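Local coordinates for protein endo-beta-N-acetylglucosaminidase F1 (Bacteroides thetaiotaomicron VPI-5482, PDB 6TCV) that probably cleaves high-mannose N-glycans within their chitobiose core, as an endo-beta-N-acetylglucosaminidase of a human gut Bacteroides, at residues Val36-Gly41 with Gly241-Leu246; Leu257-Glu262 with Asn292-Ser297. The protein carries 2 engineered substitutions. One frame throughout, in Å; residues are numbered along the deposited sequence.

How the interactions relate
Both contacts are small and polar, and neither is a hydrophobic core. Interaction 1 is a surface ion pair between two different domains: strand 34-39 of the N-terminal domain meets the start of strand 243-249 in the glycosidase domain through a carboxylate and an ammonium group. Interaction 2 stays inside the glycosidase domain, where residues 257-262 and 292-297 belong to loops following strands 243-249 and 283-287; a buried glutamine amide donates to a backbone carbonyl, and a proline packs beside it. Strand 243-249 thus carries a domain contact at its beginning and leads into the loop of interaction 2. Their centres lie 33 Å apart.

Interaction 1 of 2, residues Val36-Gly41 with Gly241-Leu246; sequences VVELHG and GVKVLL
E38 and K243 approach from opposite directions, the ammonium facing both oxygens of the carboxylate, in an interdomain salt bridge that makes up the whole of this contact. NZ of K243 lies in front of the carboxylate fork, almost equally far from both oxygens, 2.9 Å from E38 OE2 and 3.0 Å from E38 OE1. Both hydrogen bonds are weak in geometry, so attraction between the charges probably matters more than either bond. K243 is modelled in two conformers, so the details of this pairing are less certain. E38 reaches across with its CG anti to its own carbonyl carbon (chi1 -69°) and an extended chain beyond. The lysine chain is likewise extended until its last torsion, where a bend (chi4 60°) turns NZ onto the carboxylate. K153 forms a second, long and weak ion pair with E38 OE2, placing two positive groups around one acid. With E38 cut back to an alanine, the K243 ammonium is likely to lose its counter-charge across the domain boundary, and K153 its weak partner. Two residues before K243, G241 is the C-prime residue of a Schellman motif that ends helix 235-238, and its positive phi (96°) lets the chain turn into the strand. On the N-terminal side, backbone bonds from V37 and L39 to the residues of strand 147-154 and to M155 hold strand 34-39 in its mixed sheet. On the other side, strand 243-249 runs parallel between strands 198-209 and 283-287, where V244 packs on V199 and L201 and on helix 235-238, while L245 rests against strand 324-329.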
loop_
_atom_site.group_PDB
_atom_site.type_symbol
_atom_site.label_atom_id
_atom_site.label_comp_id
_atom_site.label_asym_id
_atom_site.label_seq_id
_atom_site.Cartn_x
_atom_site.Cartn_y
_atom_site.Cartn_z
ATOM N N VAL A 36 -7.951 -0.838 -8.854
ATOM C CA VAL A 36 -8.621 -1.198 -7.607
ATOM C C VAL A 36 -9.651 -0.131 -7.263
ATOM O O VAL A 36 -9.344 1.070 -7.304
ATOM C CB VAL A 36 -7.594 -1.402 -6.482
ATOM C CG1 VAL A 36 -8.320 -1.645 -5.135
ATOM C CG2 VAL A 36 -6.632 -2.546 -6.869
ATOM N N VAL A 37 -10.897 -0.558 -7.028
ATOM C CA VAL A 37 -12.010 0.324 -6.663
ATOM C C VAL A 37 -12.428 -0.044 -5.259
ATOM O O VAL A 37 -12.923 -1.153 -5.023
ATOM C CB VAL A 37 -13.205 0.146 -7.615
ATOM C CG1 VAL A 37 -14.388 0.995 -7.195
ATOM C CG2 VAL A 37 -12.786 0.554 -9.040
ATOM N N GLU A 38 -12.345 0.912 -4.348
ATOM C CA GLU A 38 -12.862 0.750 -3.001
ATOM C C GLU A 38 -14.170 1.530 -2.935
ATOM O O GLU A 38 -14.165 2.772 -3.029
ATOM C CB GLU A 38 -11.878 1.326 -1.987
ATOM C CG GLU A 38 -10.648 0.505 -1.933
ATOM C CD GLU A 38 -9.574 1.051 -1.007
ATOM O OE1 GLU A 38 -9.900 1.804 -0.074
ATOM O OE2 GLU A 38 -8.413 0.656 -1.193
ATOM N N LEU A 39 -15.270 0.844 -2.644
ATOM C CA LEU A 39 -16.589 1.475 -2.577
ATOM C C LEU A 39 -16.790 2.049 -1.183
ATOM O O LEU A 39 -16.772 1.314 -0.193
ATOM C CB LEU A 39 -17.710 0.491 -2.914
ATOM C CG LEU A 39 -17.634 -0.067 -4.335
ATOM C CD1 LEU A 39 -18.736 -1.146 -4.467
ATOM C CD2 LEU A 39 -17.789 1.009 -5.408
ATOM N N HIS A 40 -16.924 3.369 -1.093
ATOM C CA HIS A 40 -17.244 4.009 0.183
ATOM C C HIS A 40 -18.682 4.473 0.214
ATOM O O HIS A 40 -19.117 5.002 1.239
ATOM C CB HIS A 40 -16.306 5.201 0.466
ATOM C CG HIS A 40 -14.869 4.815 0.453
ATOM N ND1 HIS A 40 -14.293 4.190 1.525
ATOM C CD2 HIS A 40 -13.908 4.918 -0.495
ATOM C CE1 HIS A 40 -13.037 3.880 1.235
ATOM N NE2 HIS A 40 -12.765 4.369 0.036
ATOM N N GLY A 41 -19.421 4.258 -0.861
ATOM C CA GLY A 41 -20.814 4.627 -0.978
ATOM C C GLY A 41 -21.482 3.623 -1.891
ATOM O O GLY A 41 -20.872 2.620 -2.289
ATOM N N GLY A 241 -10.626 -0.086 8.619
ATOM C CA GLY A 241 -10.312 0.484 7.329
ATOM C C GLY A 241 -8.866 0.842 7.140
ATOM O O GLY A 241 -8.510 1.361 6.075
ATOM N N VAL A 242 -8.009 0.614 8.130
ATOM C CA VAL A 242 -6.578 0.899 7.985
ATOM C C VAL A 242 -5.955 -0.222 7.145
ATOM O O VAL A 242 -6.247 -1.413 7.358
ATOM C CB VAL A 242 -5.911 0.942 9.370
ATOM C CG1 VAL A 242 -4.420 1.152 9.282
ATOM C CG2 VAL A 242 -6.525 2.026 10.237
ATOM N N LYS A 243 -5.077 0.150 6.219
ATOM C CA LYS A 243 -4.356 -0.852 5.441
ATOM C C LYS A 243 -3.036 -1.162 6.127
ATOM O O LYS A 243 -2.220 -0.248 6.353
ATOM C CB LYS A 243 -4.096 -0.344 4.028
ATOM C CG LYS A 243 -5.359 -0.112 3.227
ATOM C CD LYS A 243 -5.029 0.346 1.820
ATOM C CE LYS A 243 -6.258 0.289 0.922
ATOM N NZ LYS A 243 -7.326 1.155 1.426
ATOM N N VAL A 244 -2.812 -2.456 6.416
ATOM C CA VAL A 244 -1.646 -2.923 7.157
ATOM C C VAL A 244 -0.698 -3.584 6.171
ATOM O O VAL A 244 -1.046 -4.606 5.564
ATOM C CB VAL A 244 -2.022 -3.871 8.292
ATOM C CG1 VAL A 244 -0.757 -4.394 8.976
ATOM C CG2 VAL A 244 -2.931 -3.184 9.291
ATOM N N LEU A 245 0.494 -3.022 6.009
ATOM C CA LEU A 245 1.483 -3.532 5.074
ATOM C C LEU A 245 2.607 -4.205 5.839
ATOM O O LEU A 245 3.021 -3.750 6.908
ATOM C CB LEU A 245 2.111 -2.421 4.232
ATOM C CG LEU A 245 1.169 -1.425 3.575
ATOM C CD1 LEU A 245 1.894 -0.497 2.635
ATOM C CD2 LEU A 245 0.040 -2.117 2.839
ATOM N N LEU A 246 3.175 -5.252 5.238
ATOM C CA LEU A 246 4.405 -5.839 5.756
ATOM C C LEU A 246 5.580 -5.038 5.213
ATOM O O LEU A 246 5.704 -4.845 3.996
ATOM C CB LEU A 246 4.515 -7.296 5.317
ATOM C CG LEU A 246 5.698 -8.091 5.925
ATOM C CD1 LEU A 246 5.583 -8.157 7.448
ATOM C CD2 LEU A 246 5.741 -9.472 5.284
#

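Interaction 2 of 2, residues Leu257-Glu262 with Asn292-Ser297; sequences LAQLSE and NSPDLS
Q259 reaches from one loop to the backbone of N292 in the next, joining the loops that follow two adjacent parallel strands, 243-249 and 283-287, of a glycosidase domain consistent with the (beta/alpha)8 barrel of such endoglycosidases. The interloop hydrogen bond is the polar part: Q259 NE2 donates to N292 O at 2.9 Å, with an N-H...O angle of 167°. The carbonyl is met almost head-on, and its oxygen lies only 5° out of the glutamine's amide plane. Q259 NE2 also donates to I254 O, so this buried amide nitrogen is gripped by two backbone carbonyls, which fixes its rotation. CG of Q259 stands between the backbone N and the carbonyl carbon (chi1 60°), and from there the extended chain carries the amide to the neighbouring loop.

Packing is supplied by P294, whose ring crosses the glutamine at a slant. Its CD lies 3.6 Å from Q259 NE2 and 4.0 Å from Q259 CD, while P304 touches the same side chain. The N292 side chain stays about 6 Å from a bound mannose, too far for direct contact.

Local capping and turns shape each loop. S261 is the N-cap of helix 262-278, its OG bonded to G264 N and P299 O. In an Asx turn, D295 OD1 accepts from S297 N at 3.0 Å and from S297 OG at 2.6 Å, both approaching the same face of the carboxylate.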
loop_
_atom_site.group_PDB
_atom_site.type_symbol
_atom_site.label_atom_id
_atom_site.label_comp_id
_atom_site.label_asym_id
_atom_site.label_seq_id
_atom_site.Cartn_x
_atom_site.Cartn_y
_atom_site.Cartn_z
ATOM N N LEU A 257 16.797 -6.176 -1.864
ATOM C CA LEU A 257 15.594 -5.911 -2.632
ATOM C C LEU A 257 15.866 -5.283 -3.978
ATOM O O LEU A 257 14.954 -5.278 -4.818
ATOM C CB LEU A 257 14.654 -5.011 -1.820
ATOM C CG LEU A 257 14.316 -5.607 -0.448
ATOM C CD1 LEU A 257 13.581 -4.551 0.422
ATOM C CD2 LEU A 257 13.431 -6.841 -0.566
ATOM N N ALA A 258 17.075 -4.771 -4.226
ATOM C CA ALA A 258 17.453 -4.188 -5.511
ATOM C C ALA A 258 18.562 -5.010 -6.161
ATOM O O ALA A 258 19.261 -4.507 -7.053
ATOM C CB ALA A 258 17.881 -2.722 -5.348
ATOM N N GLN A 259 18.741 -6.296 -5.775
ATOM C CA GLN A 259 19.807 -7.092 -6.353
ATOM C C GLN A 259 19.399 -8.539 -6.594
ATOM O O GLN A 259 20.246 -9.437 -6.541
ATOM C CB GLN A 259 21.110 -7.027 -5.544
ATOM C CG GLN A 259 21.004 -7.513 -4.097
ATOM C CD GLN A 259 22.011 -6.863 -3.158
ATOM O OE1 GLN A 259 22.153 -5.637 -3.172
ATOM N NE2 GLN A 259 22.752 -7.653 -2.373
ATOM N N LEU A 260 18.127 -8.776 -6.863
ATOM C CA LEU A 260 17.634 -10.105 -7.269
ATOM C C LEU A 260 17.655 -10.192 -8.783
ATOM O O LEU A 260 17.339 -9.207 -9.463
ATOM C CB LEU A 260 16.219 -10.313 -6.716
ATOM C CG LEU A 260 16.099 -10.162 -5.203
ATOM C CD1 LEU A 260 14.710 -10.430 -4.746
ATOM C CD2 LEU A 260 17.083 -11.064 -4.431
ATOM N N SER A 261 18.049 -11.374 -9.290
ATOM C CA SER A 261 17.925 -11.655 -10.702
ATOM C C SER A 261 16.450 -11.669 -11.084
ATOM O O SER A 261 15.566 -11.641 -10.230
ATOM C CB SER A 261 18.536 -13.029 -10.986
ATOM O OG SER A 261 17.734 -13.992 -10.319
ATOM N N GLU A 262 16.161 -11.777 -12.380
ATOM C CA GLU A 262 14.769 -11.811 -12.782
ATOM C C GLU A 262 14.023 -12.969 -12.103
ATOM O O GLU A 262 12.927 -12.780 -11.574
ATOM C CB GLU A 262 14.627 -11.901 -14.305
ATOM C CG GLU A 262 13.175 -11.952 -14.707
ATOM C CD GLU A 262 12.917 -11.683 -16.177
ATOM O OE1 GLU A 262 13.896 -11.472 -16.919
ATOM O OE2 GLU A 262 11.716 -11.731 -16.560
ATOM N N ASN A 292 24.442 -6.405 1.894
ATOM C CA ASN A 292 25.842 -6.440 1.497
ATOM C C ASN A 292 25.939 -6.694 0.006
ATOM O O ASN A 292 24.926 -6.877 -0.673
ATOM C CB ASN A 292 26.619 -7.477 2.318
ATOM C CG ASN A 292 26.612 -7.182 3.797
ATOM O OD1 ASN A 292 26.465 -6.018 4.199
ATOM N ND2 ASN A 292 26.861 -8.178 4.596
ATOM N N SER A 293 27.148 -6.774 -0.518
ATOM C CA SER A 293 27.310 -6.949 -1.942
ATOM C C SER A 293 26.823 -8.341 -2.338
ATOM O O SER A 293 27.040 -9.320 -1.612
ATOM C CB SER A 293 28.783 -6.816 -2.306
ATOM O OG SER A 293 29.134 -5.444 -2.263
ATOM N N PRO A 294 26.182 -8.478 -3.481
ATOM C CA PRO A 294 25.684 -9.796 -3.867
ATOM C C PRO A 294 26.794 -10.723 -4.333
ATOM O O PRO A 294 27.853 -10.296 -4.788
ATOM C CB PRO A 294 24.719 -9.468 -5.013
ATOM C CG PRO A 294 25.245 -8.176 -5.608
ATOM C CD PRO A 294 25.764 -7.406 -4.409
ATOM N N ASP A 295 26.530 -12.026 -4.241
ATOM C CA ASP A 295 27.341 -13.044 -4.911
ATOM C C ASP A 295 26.820 -13.176 -6.331
ATOM O O ASP A 295 25.750 -13.736 -6.558
ATOM C CB ASP A 295 27.247 -14.364 -4.138
ATOM C CG ASP A 295 27.969 -15.479 -4.820
ATOM O OD1 ASP A 295 28.627 -15.232 -5.837
ATOM O OD2 ASP A 295 27.917 -16.609 -4.305
ATOM N N LEU A 296 27.557 -12.603 -7.291
ATOM C CA LEU A 296 27.113 -12.573 -8.682
ATOM C C LEU A 296 27.087 -13.943 -9.329
ATOM O O LEU A 296 26.466 -14.084 -10.382
ATOM C CB LEU A 296 27.955 -11.567 -9.505
ATOM C CG LEU A 296 27.853 -10.146 -8.963
ATOM C CD1 LEU A 296 28.834 -9.268 -9.739
ATOM C CD2 LEU A 296 26.496 -9.535 -9.088
ATOM N N SER A 297 27.712 -14.952 -8.715
ATOM C CA SER A 297 27.644 -16.325 -9.182
ATOM C C SER A 297 26.349 -17.027 -8.778
ATOM O O SER A 297 26.053 -18.118 -9.290
ATOM C CB SER A 297 28.781 -17.177 -8.552
ATOM O OG SER A 297 28.616 -17.453 -7.161
#